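Local coordinates for protein periplasmic beta-glucosidase (Pseudomonas aeruginosa, PDB 6R5T) that probably hydrolyses terminal, non-reducing beta-D-glucosyl residues with release of beta-D-glucose, as a periplasmic glycoside hydrolase of family 3, at residues A[96-101]-A[146-151]; A[375-380]-A[415-420]; A[585-590]-A[594-599]. The protein carries 1 engineered substitution. One frame throughout, in Å; residues are numbered along the deposited sequence.

Interaction 1: A[96-101]-A[146-151]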
ATOM      1  N   ALA A  96       9.051  -0.470 -22.831  1.00 12.79           N
ATOM      2  CA  ALA A  96       9.111   0.947 -23.186  1.00 13.60           C
ATOM      3  C   ALA A  96       9.270   1.112 -24.691  1.00 13.94           C
ATOM      4  O   ALA A  96       9.124   2.258 -25.177  1.00 14.15           O
ATOM      5  CB  ALA A  96      10.219   1.659 -22.437  1.00 13.69           C
ATOM      6  N   SER A  97       9.587   0.042 -25.416  1.00 13.44           N
ATOM      7  CA  SER A  97       9.570   0.090 -26.897  1.00 13.55           C
ATOM      8  C   SER A  97       8.144   0.295 -27.439  1.00 14.89           C
ATOM      9  O   SER A  97       8.025   0.693 -28.600  1.00 16.07           O
ATOM     10  CB  SER A  97      10.195  -1.132 -27.502  1.00 13.44           C
ATOM     11  OG  SER A  97       9.299  -2.262 -27.439  1.00 14.26           O
ATOM     12  N   TRP A  98       7.123  -0.141 -26.703  1.00 13.66           N
ATOM     13  CA  TRP A  98       5.721  -0.098 -27.196  1.00 13.79           C
ATOM     14  C   TRP A  98       5.616  -0.747 -28.584  1.00 16.03           C
ATOM     15  O   TRP A  98       4.810  -0.299 -29.430  1.00 17.77           O
ATOM     16  CB  TRP A  98       5.177   1.334 -27.218  1.00 14.76           C
ATOM     17  CG  TRP A  98       4.904   1.889 -25.856  1.00 13.91           C
ATOM     18  CD1 TRP A  98       5.806   2.348 -24.955  1.00 12.97           C
ATOM     19  CD2 TRP A  98       3.634   2.020 -25.241  1.00 12.88           C
ATOM     20  NE1 TRP A  98       5.183   2.779 -23.813  1.00 13.59           N
ATOM     21  CE2 TRP A  98       3.828   2.632 -23.978  1.00 14.00           C
ATOM     22  CE3 TRP A  98       2.324   1.736 -25.649  1.00 14.51           C
ATOM     23  CZ2 TRP A  98       2.784   2.918 -23.123  1.00 13.69           C
ATOM     24  CZ3 TRP A  98       1.294   2.073 -24.822  1.00 14.39           C
ATOM     25  CH2 TRP A  98       1.513   2.629 -23.560  1.00 14.55           C
ATOM     26  N   ASP A  99       6.346  -1.828 -28.806  1.00 16.10           N
ATOM     27  CA  ASP A  99       6.412  -2.419 -30.161  1.00 17.79           C
ATOM     28  C   ASP A  99       6.446  -3.924 -29.977  1.00 16.42           C
ATOM     29  O   ASP A  99       7.462  -4.479 -29.657  1.00 15.00           O
ATOM     30  CB  ASP A  99       7.608  -1.868 -30.930  1.00 18.79           C
ATOM     31  CG  ASP A  99       7.580  -2.372 -32.364  1.00 24.53           C
ATOM     32  OD1 ASP A  99       6.813  -3.306 -32.641  1.00 25.18           O
ATOM     33  OD2 ASP A  99       8.259  -1.774 -33.169  1.00 29.27           O
ATOM     34  N   PRO A 100       5.309  -4.592 -30.143  1.00 17.57           N
ATOM     35  CA  PRO A 100       5.274  -6.040 -30.031  1.00 17.08           C
ATOM     36  C   PRO A 100       6.308  -6.726 -30.930  1.00 18.60           C
ATOM     37  O   PRO A 100       6.803  -7.785 -30.564  1.00 17.97           O
ATOM     38  CB  PRO A 100       3.836  -6.374 -30.440  1.00 19.98           C
ATOM     39  CG  PRO A 100       3.053  -5.128 -30.194  1.00 22.41           C
ATOM     40  CD  PRO A 100       4.002  -3.991 -30.440  1.00 19.44           C
ATOM     41  N   GLU A 101       6.648  -6.155 -32.090  1.00 17.90           N
ATOM     42  CA  GLU A 101       7.675  -6.819 -32.938  1.00 21.63           C
ATOM     43  C   GLU A 101       9.068  -6.738 -32.316  1.00 18.90           C
ATOM     44  O   GLU A 101       9.866  -7.693 -32.491  1.00 18.49           O
ATOM     45  CB  GLU A 101       7.708  -6.235 -34.350  1.00 26.16           C
ATOM     46  CG  GLU A 101       6.419  -6.548 -35.088  1.00 31.66           C
ATOM     47  CD  GLU A 101       6.541  -6.646 -36.601  1.00 47.27           C
ATOM     48  OE1 GLU A 101       7.405  -5.932 -37.197  1.00 54.25           O
ATOM     49  OE2 GLU A 101       5.764  -7.438 -37.184  1.00 63.46           O
ATOM     50  N   THR A 146      -2.488  -3.314 -17.571  1.00 12.16           N
ATOM     51  CA  THR A 146      -3.040  -4.675 -17.827  1.00 12.55           C
ATOM     52  C   THR A 146      -3.091  -4.934 -19.335  1.00 12.99           C
ATOM     53  O   THR A 146      -2.754  -6.029 -19.772  1.00 13.44           O
ATOM     54  CB  THR A 146      -4.407  -4.790 -17.183  1.00 13.81           C
ATOM     55  OG1 THR A 146      -4.286  -4.511 -15.791  1.00 14.24           O
ATOM     56  CG2 THR A 146      -4.993  -6.144 -17.431  1.00 14.22           C
ATOM     57  N   TYR A 147      -3.575  -3.979 -20.127  1.00 13.09           N
ATOM     58  CA  TYR A 147      -3.670  -4.127 -21.590  1.00 13.18           C
ATOM     59  C   TYR A 147      -2.306  -4.435 -22.197  1.00 12.34           C
ATOM     60  O   TYR A 147      -2.123  -5.428 -22.978  1.00 13.64           O
ATOM     61  CB  TYR A 147      -4.401  -2.943 -22.210  1.00 13.29           C
ATOM     62  CG  TYR A 147      -4.581  -3.016 -23.689  1.00 15.43           C
ATOM     63  CD1 TYR A 147      -3.618  -2.545 -24.541  1.00 17.54           C
ATOM     64  CD2 TYR A 147      -5.740  -3.539 -24.214  1.00 21.99           C
ATOM     65  CE1 TYR A 147      -3.744  -2.671 -25.926  1.00 21.17           C
ATOM     66  CE2 TYR A 147      -5.907  -3.617 -25.587  1.00 23.03           C
ATOM     67  CZ  TYR A 147      -4.922  -3.201 -26.436  1.00 25.93           C
ATOM     68  OH  TYR A 147      -5.287  -3.288 -27.763  1.00 30.06           O
ATOM     69  N   LEU A 148      -1.333  -3.584 -21.931  1.00 12.63           N
ATOM     70  CA  LEU A 148      -0.027  -3.703 -22.555  1.00 12.90           C
ATOM     71  C   LEU A 148       0.623  -5.012 -22.049  1.00 12.44           C
ATOM     72  O   LEU A 148       1.191  -5.737 -22.886  1.00 13.39           O
ATOM     73  CB  LEU A 148       0.815  -2.484 -22.206  1.00 14.49           C
ATOM     74  CG  LEU A 148       2.215  -2.522 -22.778  1.00 15.95           C
ATOM     75  CD1 LEU A 148       2.184  -2.636 -24.308  1.00 18.28           C
ATOM     76  CD2 LEU A 148       2.949  -1.268 -22.369  1.00 19.19           C
ATOM     77  N   THR A 149       0.609  -5.265 -20.738  1.00 12.22           N
ATOM     78  CA  THR A 149       1.276  -6.466 -20.219  1.00 12.55           C
ATOM     79  C   THR A 149       0.600  -7.735 -20.789  1.00 11.56           C
ATOM     80  O   THR A 149       1.330  -8.711 -21.131  1.00 12.46           O
ATOM     81  CB  THR A 149       1.305  -6.483 -18.701  1.00 12.17           C
ATOM     82  OG1 THR A 149       2.142  -5.389 -18.294  1.00 13.80           O
ATOM     83  CG2 THR A 149       1.801  -7.802 -18.139  1.00 12.83           C
ATOM     84  N   SER A 150      -0.714  -7.725 -20.930  1.00 12.06           N
ATOM     85  CA  SER A 150      -1.460  -8.879 -21.516  1.00 12.79           C
ATOM     86  C   SER A 150      -1.011  -9.096 -22.965  1.00 15.11           C
ATOM     87  O   SER A 150      -0.758 -10.256 -23.375  1.00 15.32           O
ATOM     88  CB  SER A 150      -2.913  -8.731 -21.398  1.00 13.81           C
ATOM     89  OG  SER A 150      -3.284  -8.741 -20.036  1.00 14.40           O
ATOM     90  N   LEU A 151      -0.919  -8.029 -23.732  1.00 13.88           N
ATOM     91  CA  LEU A 151      -0.501  -8.138 -25.135  1.00 15.71           C
ATOM     92  C   LEU A 151       0.917  -8.712 -25.199  1.00 14.79           C
ATOM     93  O   LEU A 151       1.175  -9.676 -25.966  1.00 16.06           O
ATOM     94  CB  LEU A 151      -0.582  -6.736 -25.754  1.00 18.54           C
ATOM     95  CG  LEU A 151      -0.331  -6.626 -27.249  1.00 24.92           C
ATOM     96  CD1 LEU A 151      -0.829  -5.263 -27.726  1.00 28.64           C
ATOM     97  CD2 LEU A 151       1.116  -6.705 -27.620  1.00 30.32           C
TER
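With chi1 of Trp98 at -72° and CG of Leu148 anti to its backbone N (chi1 178°), the indole and the isobutyl group swing into each other's path. Leu148 CD2 then stands over one face of the indole, 4.2 Å from the centroid of the six-membered ring and only 5° off its normal, a CH-pi contact made by a single methyl. One helical turn on, Leu151 presents its own CD2 to the ring of Pro100, 3.6 Å from Pro100 CG and 3.9 Å from Pro100 CB. Pro100 opens helix 100-116, and Asp99 is its N-cap: Asp99 OD1 accepts from Glu101 N at 2.9 Å, met from above the carboxylate plane. The two leucines lie on one side of the first turns of helix 146-161, so the paired contacts join the starts of two successive helices around the TIM barrel. Phe676 of strand 672-681 touches both leucines and meets the indole edge-to-face, bringing the fibronectin type III-like domain onto the same cluster. Trp98 NE1 is satisfied by Lys562 O, and the two segments meet through the CH-pi and apolar contacts, which hold by shape and dispersion.

Interaction 2: A[375-380]-A[415-420]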
ATOM      1  N   LEU A 375      24.166  15.267 -29.026  1.00 17.51           N
ATOM      2  CA  LEU A 375      25.562  15.780 -28.979  1.00 20.85           C
ATOM      3  C   LEU A 375      26.224  15.649 -30.352  1.00 19.83           C
ATOM      4  O   LEU A 375      25.939  14.750 -31.106  1.00 20.87           O
ATOM      5  CB  LEU A 375      26.372  14.976 -27.969  1.00 20.36           C
ATOM      6  CG  LEU A 375      25.860  14.963 -26.522  1.00 20.86           C
ATOM      7  CD1 LEU A 375      26.754  14.104 -25.673  1.00 23.55           C
ATOM      8  CD2 LEU A 375      25.723  16.341 -25.968  1.00 21.67           C
ATOM      9  N   LYS A 376      27.196  16.513 -30.601  1.00 26.35           N
ATOM     10  CA  LYS A 376      28.114  16.376 -31.747  1.00 27.64           C
ATOM     11  C   LYS A 376      29.292  15.525 -31.301  1.00 24.72           C
ATOM     12  O   LYS A 376      29.666  15.623 -30.115  1.00 23.94           O
ATOM     13  CB  LYS A 376      28.640  17.743 -32.183  1.00 34.47           C
ATOM     14  CG  LYS A 376      27.578  18.706 -32.661  1.00 40.83           C
ATOM     15  CD  LYS A 376      28.201  19.864 -33.373  1.00 48.40           C
ATOM     16  CE  LYS A 376      27.519  21.177 -33.092  1.00 52.61           C
ATOM     17  NZ  LYS A 376      27.698  22.092 -34.243  1.00 58.29           N
ATOM     18  N   LYS A 377      29.839  14.745 -32.235  1.00 26.25           N
ATOM     19  CA  LYS A 377      31.005  13.864 -31.971  1.00 27.49           C
ATOM     20  C   LYS A 377      32.261  14.720 -32.049  1.00 30.15           C
ATOM     21  O   LYS A 377      33.029  14.561 -33.007  1.00 34.02           O
ATOM     22  CB  LYS A 377      31.077  12.729 -32.988  1.00 28.81           C
ATOM     23  CG  LYS A 377      29.926  11.755 -32.917  1.00 32.19           C
ATOM     24  CD  LYS A 377      30.062  10.606 -33.853  1.00 34.81           C
ATOM     25  CE  LYS A 377      28.923   9.641 -33.674  1.00 36.74           C
ATOM     26  NZ  LYS A 377      28.918   8.572 -34.695  1.00 44.52           N
ATOM     27  N   GLN A 378      32.498  15.560 -31.062  1.00 29.35           N
ATOM     28  CA  GLN A 378      33.640  16.496 -31.076  1.00 33.22           C
ATOM     29  C   GLN A 378      33.859  17.033 -29.666  1.00 32.64           C
ATOM     30  O   GLN A 378      33.005  16.802 -28.798  1.00 33.97           O
ATOM     31  CB  GLN A 378      33.383  17.634 -32.064  1.00 36.94           C
ATOM     32  CG  GLN A 378      32.357  18.621 -31.535  1.00 37.66           C
ATOM     33  CD  GLN A 378      31.977  19.684 -32.531  1.00 42.72           C
ATOM     34  OE1 GLN A 378      32.042  19.477 -33.738  1.00 52.59           O
ATOM     35  NE2 GLN A 378      31.546  20.815 -32.013  1.00 42.20           N
ATOM     36  N   GLY A 379      34.997  17.684 -29.446  1.00 28.18           N
ATOM     37  CA  GLY A 379      35.321  18.368 -28.190  1.00 26.56           C
ATOM     38  C   GLY A 379      35.762  17.391 -27.104  1.00 26.13           C
ATOM     39  O   GLY A 379      36.247  16.303 -27.412  1.00 27.48           O
ATOM     40  N   ARG A 380      35.578  17.796 -25.861  1.00 22.37           N
ATOM     41  CA  ARG A 380      36.028  17.069 -24.656  1.00 23.88           C
ATOM     42  C   ARG A 380      34.789  16.724 -23.836  1.00 20.39           C
ATOM     43  O   ARG A 380      34.093  17.653 -23.381  1.00 20.73           O
ATOM     44  CB  ARG A 380      36.991  17.947 -23.856  1.00 25.79           C
ATOM     45  CG  ARG A 380      38.301  18.182 -24.594  1.00 32.51           C
ATOM     46  CD  ARG A 380      39.164  19.201 -23.886  1.00 34.33           C
ATOM     47  NE  ARG A 380      39.836  18.664 -22.713  1.00 35.19           N
ATOM     48  CZ  ARG A 380      40.877  17.821 -22.748  1.00 40.20           C
ATOM     49  NH1 ARG A 380      41.357  17.397 -23.905  1.00 44.02           N
ATOM     50  NH2 ARG A 380      41.442  17.382 -21.634  1.00 39.31           N
ATOM     51  N   ALA A 415      33.221   5.732 -26.598  1.00 19.15           N
ATOM     52  CA  ALA A 415      34.577   5.614 -27.216  1.00 22.39           C
ATOM     53  C   ALA A 415      34.421   5.094 -28.639  1.00 23.13           C
ATOM     54  O   ALA A 415      35.095   5.595 -29.576  1.00 23.32           O
ATOM     55  CB  ALA A 415      35.458   4.716 -26.371  1.00 21.75           C
ATOM     56  N   ASN A 416      33.570   4.089 -28.836  1.00 20.97           N
ATOM     57  CA  ASN A 416      33.295   3.476 -30.153  1.00 20.03           C
ATOM     58  C   ASN A 416      32.744   4.526 -31.124  1.00 23.36           C
ATOM     59  O   ASN A 416      33.096   4.527 -32.311  1.00 22.96           O
ATOM     60  CB  ASN A 416      32.303   2.318 -30.031  1.00 22.75           C
ATOM     61  CG  ASN A 416      32.837   1.100 -29.308  1.00 26.12           C
ATOM     62  OD1 ASN A 416      34.052   0.925 -29.113  1.00 26.10           O
ATOM     63  ND2 ASN A 416      31.922   0.212 -28.943  1.00 23.76           N
ATOM     64  N   ALA A 417      31.870   5.390 -30.628  1.00 22.36           N
ATOM     65  CA  ALA A 417      31.138   6.356 -31.481  1.00 22.00           C
ATOM     66  C   ALA A 417      32.104   7.453 -31.955  1.00 23.20           C
ATOM     67  O   ALA A 417      31.976   7.836 -33.125  1.00 26.04           O
ATOM     68  CB  ALA A 417      30.015   6.961 -30.696  1.00 23.17           C
ATOM     69  N   VAL A 418      32.975   7.944 -31.084  1.00 23.37           N
ATOM     70  CA  VAL A 418      33.759   9.188 -31.345  1.00 24.64           C
ATOM     71  C   VAL A 418      35.116   8.848 -31.988  1.00 30.21           C
ATOM     72  O   VAL A 418      35.698   9.788 -32.595  1.00 27.69           O
ATOM     73  CB  VAL A 418      33.937  10.056 -30.101  1.00 24.50           C
ATOM     74  CG1 VAL A 418      32.594  10.478 -29.530  1.00 25.19           C
ATOM     75  CG2 VAL A 418      34.808   9.437 -29.029  1.00 27.66           C
ATOM     76  N   GLY A 419      35.583   7.604 -31.859  1.00 29.13           N
ATOM     77  CA  GLY A 419      36.944   7.214 -32.288  1.00 29.93           C
ATOM     78  C   GLY A 419      37.942   8.278 -31.879  1.00 33.17           C
ATOM     79  O   GLY A 419      38.052   8.581 -30.687  1.00 29.23           O
ATOM     80  N   GLU A 420      38.636   8.887 -32.839  1.00 36.43           N
ATOM     81  CA  GLU A 420      39.660   9.925 -32.522  1.00 39.47           C
ATOM     82  C   GLU A 420      39.082  11.335 -32.726  1.00 36.29           C
ATOM     83  O   GLU A 420      39.845  12.307 -32.584  1.00 37.64           O
ATOM     84  CB  GLU A 420      40.922   9.778 -33.387  1.00 49.56           C
ATOM     85  CG  GLU A 420      41.481   8.371 -33.460  1.00 59.61           C
ATOM     86  CD  GLU A 420      40.966   7.554 -34.637  1.00 72.34           C
ATOM     87  OE1 GLU A 420      40.743   8.163 -35.712  1.00 74.09           O
ATOM     88  OE2 GLU A 420      40.771   6.315 -34.474  1.00 83.81           O
TER
HETATM   89  O   HOH W   1      31.147   7.898 -36.291  1.00 40.50           O
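Lys377 lays its side chain across the last turn of helix 410-418, meeting Ala417 and Val418. It starts at CB, 4.4 Å from Val418 CG1. From there CG is set anti to the carbonyl carbon (chi1 -65°) and the chain runs on fully extended, which carries it over Ala417 O near the helix C-terminus. CD comes within 3.4 Å of Ala417 O, and CE lies 3.6 Å from the same oxygen while also facing Ala417 CB at 4.2 Å. The tip, Lys377 NZ, is bridged to Ala417 O by water 1, which accepts from NZ at 2.8 Å and donates to Ala417 O at 3.3 Å. The ammonium also has a salt bridge to Glu556, and Ala417 O takes a further hydrogen bond from Arg421 NH1, so both polar ends of the water bridge have a second partner. The methylenes thus pad a carbonyl at the end of the helix, whose negative pole probably suits the nearby positive charge. Lys377 is itself the centre of an inverse gamma turn, in the loop that leads into strand 380-384. Helix 410-418 lies in the crossover from that strand, leading into its parallel neighbour 423-427 at the edge of the mixed sheet of the C-terminal domain, and Phe554, just beyond helix 545-553, packs against both Ala417 and Val418.

Interaction 3: A[585-590]-A[594-599]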
ATOM      1  N   ARG A 585     -13.752  12.969  -4.364  1.00 14.02           N
ATOM      2  CA  ARG A 585     -13.095  14.282  -4.133  1.00 14.92           C
ATOM      3  C   ARG A 585     -11.760  14.250  -4.849  1.00 15.05           C
ATOM      4  O   ARG A 585     -10.696  14.317  -4.236  1.00 14.91           O
ATOM      5  CB  ARG A 585     -12.933  14.564  -2.632  1.00 15.35           C
ATOM      6  CG  ARG A 585     -14.272  14.736  -1.934  1.00 14.60           C
ATOM      7  CD  ARG A 585     -14.105  14.970  -0.447  1.00 15.13           C
ATOM      8  NE  ARG A 585     -15.416  15.095   0.150  1.00 17.79           N
ATOM      9  CZ  ARG A 585     -15.670  15.555   1.373  1.00 19.22           C
ATOM     10  NH1 ARG A 585     -14.679  15.981   2.140  1.00 20.85           N
ATOM     11  NH2 ARG A 585     -16.909  15.572   1.824  1.00 19.15           N
ATOM     12  N   PRO A 586     -11.784  14.160  -6.180  1.00 16.09           N
ATOM     13  CA  PRO A 586     -10.555  14.082  -6.951  1.00 17.90           C
ATOM     14  C   PRO A 586      -9.702  15.336  -6.781  1.00 19.73           C
ATOM     15  O   PRO A 586     -10.254  16.420  -6.597  1.00 17.96           O
ATOM     16  CB  PRO A 586     -11.061  13.942  -8.397  1.00 16.89           C
ATOM     17  CG  PRO A 586     -12.402  14.492  -8.386  1.00 17.77           C
ATOM     18  CD  PRO A 586     -12.990  14.133  -7.030  1.00 17.56           C
ATOM     19  N   MET A 587      -8.381  15.134  -6.813  1.00 21.46           N
ATOM     20  CA  MET A 587      -7.464  16.272  -7.024  1.00 26.83           C
ATOM     21  C   MET A 587      -6.883  16.032  -8.403  1.00 32.61           C
ATOM     22  O   MET A 587      -6.250  14.975  -8.655  1.00 35.61           O
ATOM     23  CB  MET A 587      -6.287  16.424  -6.073  1.00 29.31           C
ATOM     24  CG  MET A 587      -5.824  17.920  -6.035  1.00 38.45           C
ATOM     25  SD  MET A 587      -4.045  18.090  -5.663  1.00 46.40           S
ATOM     26  CE  MET A 587      -3.839  19.875  -5.550  1.00 40.71           C
ATOM     27  N   ASP A 588      -7.105  16.977  -9.253  1.00 26.39           N
ATOM     28  CA  ASP A 588      -6.381  17.010 -10.550  1.00 30.88           C
ATOM     29  C   ASP A 588      -6.325  18.492 -10.924  1.00 30.34           C
ATOM     30  O   ASP A 588      -6.733  19.320 -10.079  1.00 25.61           O
ATOM     31  CB  ASP A 588      -7.076  16.064 -11.529  1.00 32.76           C
ATOM     32  CG  ASP A 588      -8.576  16.315 -11.662  1.00 33.94           C
ATOM     33  OD1 ASP A 588      -9.007  17.459 -11.527  1.00 35.01           O
ATOM     34  OD2 ASP A 588      -9.309  15.337 -11.877  1.00 35.44           O
ATOM     35  N   HIS A 589      -5.893  18.846 -12.134  1.00 32.88           N
ATOM     36  CA  HIS A 589      -5.819  20.277 -12.554  1.00 32.65           C
ATOM     37  C   HIS A 589      -7.203  20.941 -12.427  1.00 32.12           C
ATOM     38  O   HIS A 589      -7.233  22.153 -12.076  1.00 30.20           O
ATOM     39  CB  HIS A 589      -5.212  20.426 -13.965  1.00 41.67           C
ATOM     40  CG  HIS A 589      -3.851  19.814 -14.108  1.00 50.98           C
ATOM     41  ND1 HIS A 589      -2.794  20.119 -13.251  1.00 60.72           N
ATOM     42  CD2 HIS A 589      -3.373  18.905 -14.985  1.00 57.88           C
ATOM     43  CE1 HIS A 589      -1.729  19.426 -13.607  1.00 60.56           C
ATOM     44  NE2 HIS A 589      -2.057  18.673 -14.665  1.00 62.25           N
ATOM     45  N   ASP A 590      -8.306  20.189 -12.624  1.00 27.48           N
ATOM     46  CA  ASP A 590      -9.696  20.736 -12.592  1.00 31.14           C
ATOM     47  C   ASP A 590     -10.325  20.658 -11.199  1.00 30.89           C
ATOM     48  O   ASP A 590     -11.503  21.046 -11.070  1.00 27.70           O
ATOM     49  CB  ASP A 590     -10.632  19.992 -13.548  1.00 30.75           C
ATOM     50  CG  ASP A 590     -10.233  20.176 -15.007  1.00 39.34           C
ATOM     51  OD1 ASP A 590      -9.528  21.178 -15.304  1.00 39.04           O
ATOM     52  OD2 ASP A 590     -10.593  19.296 -15.824  1.00 39.07           O
ATOM     53  N   LYS A 594      -8.083  22.017  -1.174  1.00 20.89           N
ATOM     54  CA  LYS A 594      -7.561  21.406   0.055  1.00 22.11           C
ATOM     55  C   LYS A 594      -8.294  20.073   0.300  1.00 16.74           C
ATOM     56  O   LYS A 594      -7.613  19.094   0.622  1.00 18.59           O
ATOM     57  CB  LYS A 594      -7.764  22.351   1.238  1.00 22.57           C
ATOM     58  CG  LYS A 594      -7.276  21.764   2.560  1.00 29.89           C
ATOM     59  CD  LYS A 594      -7.281  22.713   3.767  1.00 32.65           C
ATOM     60  CE  LYS A 594      -5.895  22.981   4.346  1.00 36.71           C
ATOM     61  NZ  LYS A 594      -5.926  23.877   5.539  1.00 35.44           N
ATOM     62  N   TYR A 595      -9.612  20.037   0.196  1.00 18.10           N
ATOM     63  CA  TYR A 595     -10.418  18.853   0.614  1.00 17.86           C
ATOM     64  C   TYR A 595     -10.603  17.915  -0.572  1.00 16.20           C
ATOM     65  O   TYR A 595     -11.750  17.633  -1.041  1.00 16.65           O
ATOM     66  CB  TYR A 595     -11.716  19.265   1.297  1.00 19.47           C
ATOM     67  CG  TYR A 595     -11.441  19.930   2.614  1.00 20.28           C
ATOM     68  CD1 TYR A 595     -11.087  19.162   3.708  1.00 24.08           C
ATOM     69  CD2 TYR A 595     -11.397  21.308   2.736  1.00 22.74           C
ATOM     70  CE1 TYR A 595     -10.750  19.743   4.916  1.00 24.82           C
ATOM     71  CE2 TYR A 595     -11.044  21.907   3.940  1.00 26.17           C
ATOM     72  CZ  TYR A 595     -10.735  21.124   5.031  1.00 26.44           C
ATOM     73  OH  TYR A 595     -10.416  21.689   6.233  1.00 31.29           O
ATOM     74  N   THR A 596      -9.459  17.427  -1.039  1.00 16.40           N
ATOM     75  CA  THR A 596      -9.376  16.454  -2.136  1.00 15.29           C
ATOM     76  C   THR A 596      -8.410  15.327  -1.756  1.00 14.75           C
ATOM     77  O   THR A 596      -7.712  15.398  -0.742  1.00 14.36           O
ATOM     78  CB  THR A 596      -8.966  17.157  -3.429  1.00 16.39           C
ATOM     79  OG1 THR A 596      -7.670  17.732  -3.220  1.00 17.68           O
ATOM     80  CG2 THR A 596      -9.952  18.224  -3.840  1.00 16.44           C
ATOM     81  N   SER A 597      -8.334  14.323  -2.615  1.00 13.14           N
ATOM     82  CA  SER A 597      -7.500  13.129  -2.403  1.00 13.53           C
ATOM     83  C   SER A 597      -6.065  13.446  -2.850  1.00 14.49           C
ATOM     84  O   SER A 597      -5.751  13.373  -4.048  1.00 18.28           O
ATOM     85  CB  SER A 597      -8.094  11.945  -3.093  1.00 13.84           C
ATOM     86  OG  SER A 597      -7.439  10.760  -2.702  1.00 14.14           O
ATOM     87  N   ARG A 598      -5.212  13.837  -1.917  1.00 14.63           N
ATOM     88  CA  ARG A 598      -3.915  14.468  -2.220  1.00 15.95           C
ATOM     89  C   ARG A 598      -3.007  14.430  -0.996  1.00 15.33           C
ATOM     90  O   ARG A 598      -3.481  14.162   0.127  1.00 16.58           O
ATOM     91  CB  ARG A 598      -4.094  15.911  -2.629  1.00 16.47           C
ATOM     92  CG  ARG A 598      -4.598  16.775  -1.478  1.00 18.28           C
ATOM     93  CD  ARG A 598      -4.763  18.203  -1.916  1.00 20.45           C
ATOM     94  NE  ARG A 598      -3.412  18.768  -1.938  1.00 23.93           N
ATOM     95  CZ  ARG A 598      -3.115  20.013  -1.758  1.00 27.38           C
ATOM     96  NH1 ARG A 598      -4.091  20.912  -1.698  1.00 34.91           N
ATOM     97  NH2 ARG A 598      -1.865  20.378  -1.883  1.00 27.38           N
ATOM     98  N   TYR A 599      -1.729  14.692  -1.218  1.00 14.19           N
ATOM     99  CA  TYR A 599      -0.776  15.018  -0.137  1.00 13.69           C
ATOM    100  C   TYR A 599      -0.643  16.521  -0.054  1.00 15.93           C
ATOM    101  O   TYR A 599      -0.856  17.208  -1.058  1.00 16.09           O
ATOM    102  CB  TYR A 599       0.590  14.401  -0.438  1.00 14.71           C
ATOM    103  CG  TYR A 599       0.515  12.914  -0.674  1.00 13.68           C
ATOM    104  CD1 TYR A 599       0.378  12.034   0.378  1.00 12.95           C
ATOM    105  CD2 TYR A 599       0.605  12.383  -1.945  1.00 12.99           C
ATOM    106  CE1 TYR A 599       0.282  10.660   0.169  1.00 13.66           C
ATOM    107  CE2 TYR A 599       0.497  11.021  -2.169  1.00 14.05           C
ATOM    108  CZ  TYR A 599       0.343  10.155  -1.123  1.00 12.32           C
ATOM    109  OH  TYR A 599       0.239   8.805  -1.324  1.00 14.36           O
TER
HETATM  110  O   HOH W   2      -7.061  12.747  -6.556  1.00 32.88           O
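Ser597 N donates to Arg585 O at 2.9 Å, almost in line with the C=O bond (175°), and a little further on water 2 spans the two backbones, accepting from Met587 N at 2.7 Å and donating to Ser597 O at 2.9 Å. Around this short pairing Thr596 wedges its side chain between the carbonyls and Met587: its CG2 lies 3.3 Å from Pro586 O, while its OG1, hydrogen-bonded to Gly593 O, is brushed by Met587 CG at 3.4 Å. Met587 runs out extended beyond CG and slants across Arg598. Its SD rests 3.7 Å from Arg598 CB, and its CE lies over the centre of one guanidinium face. The bend of Arg598 at chi3 (-78°) folds that flat group back beneath the methyl, and NE is tied down by a bond to Tyr599 O, which it meets from above the carbonyl plane. The two segments are arms of one loop between helix 545-553 and strand 619-626, with an inverse gamma turn centred on Tyr595 in the second arm, and the loop reaches toward the second subunit. There Arg585 forms salt bridges with Glu261 and Glu486 of the second subunit, the latter a residue of that subunit's glycan pocket. Its side chain also comes within about 4 Å of a bound glucose, and Tyr595 touches a bound galactose, consistent with the loop helping to complete the partner's sugar-binding site. On its way out the aliphatic part of Arg585 passes alongside the other arm, its CD 3.6 Å from Tyr595 O. Ser597 OG makes a hydrogen bond with Asp189 O of the second subunit.

Overall arrangement
The three contacts follow one another along the chain and do not touch. The centre of interaction 1 lies about 11 Å from the centre of the chain, where it joins helices of the N-terminal TIM barrel to strand 672-681 of the fibronectin type III-like domain. Interactions 2 and 3 both belong to the C-terminal domain of glycosyl hydrolase family 3 yet are the most distant pair, their centres 48 Å apart: 375-380 with 415-420 packs the edge of the mixed sheet, whereas 585-590 with 594-599 lies at the subunit interface, beside bound sugar. Interaction 1 is 35 Å from interaction 2 and 31 Å from interaction 3, centre to centre.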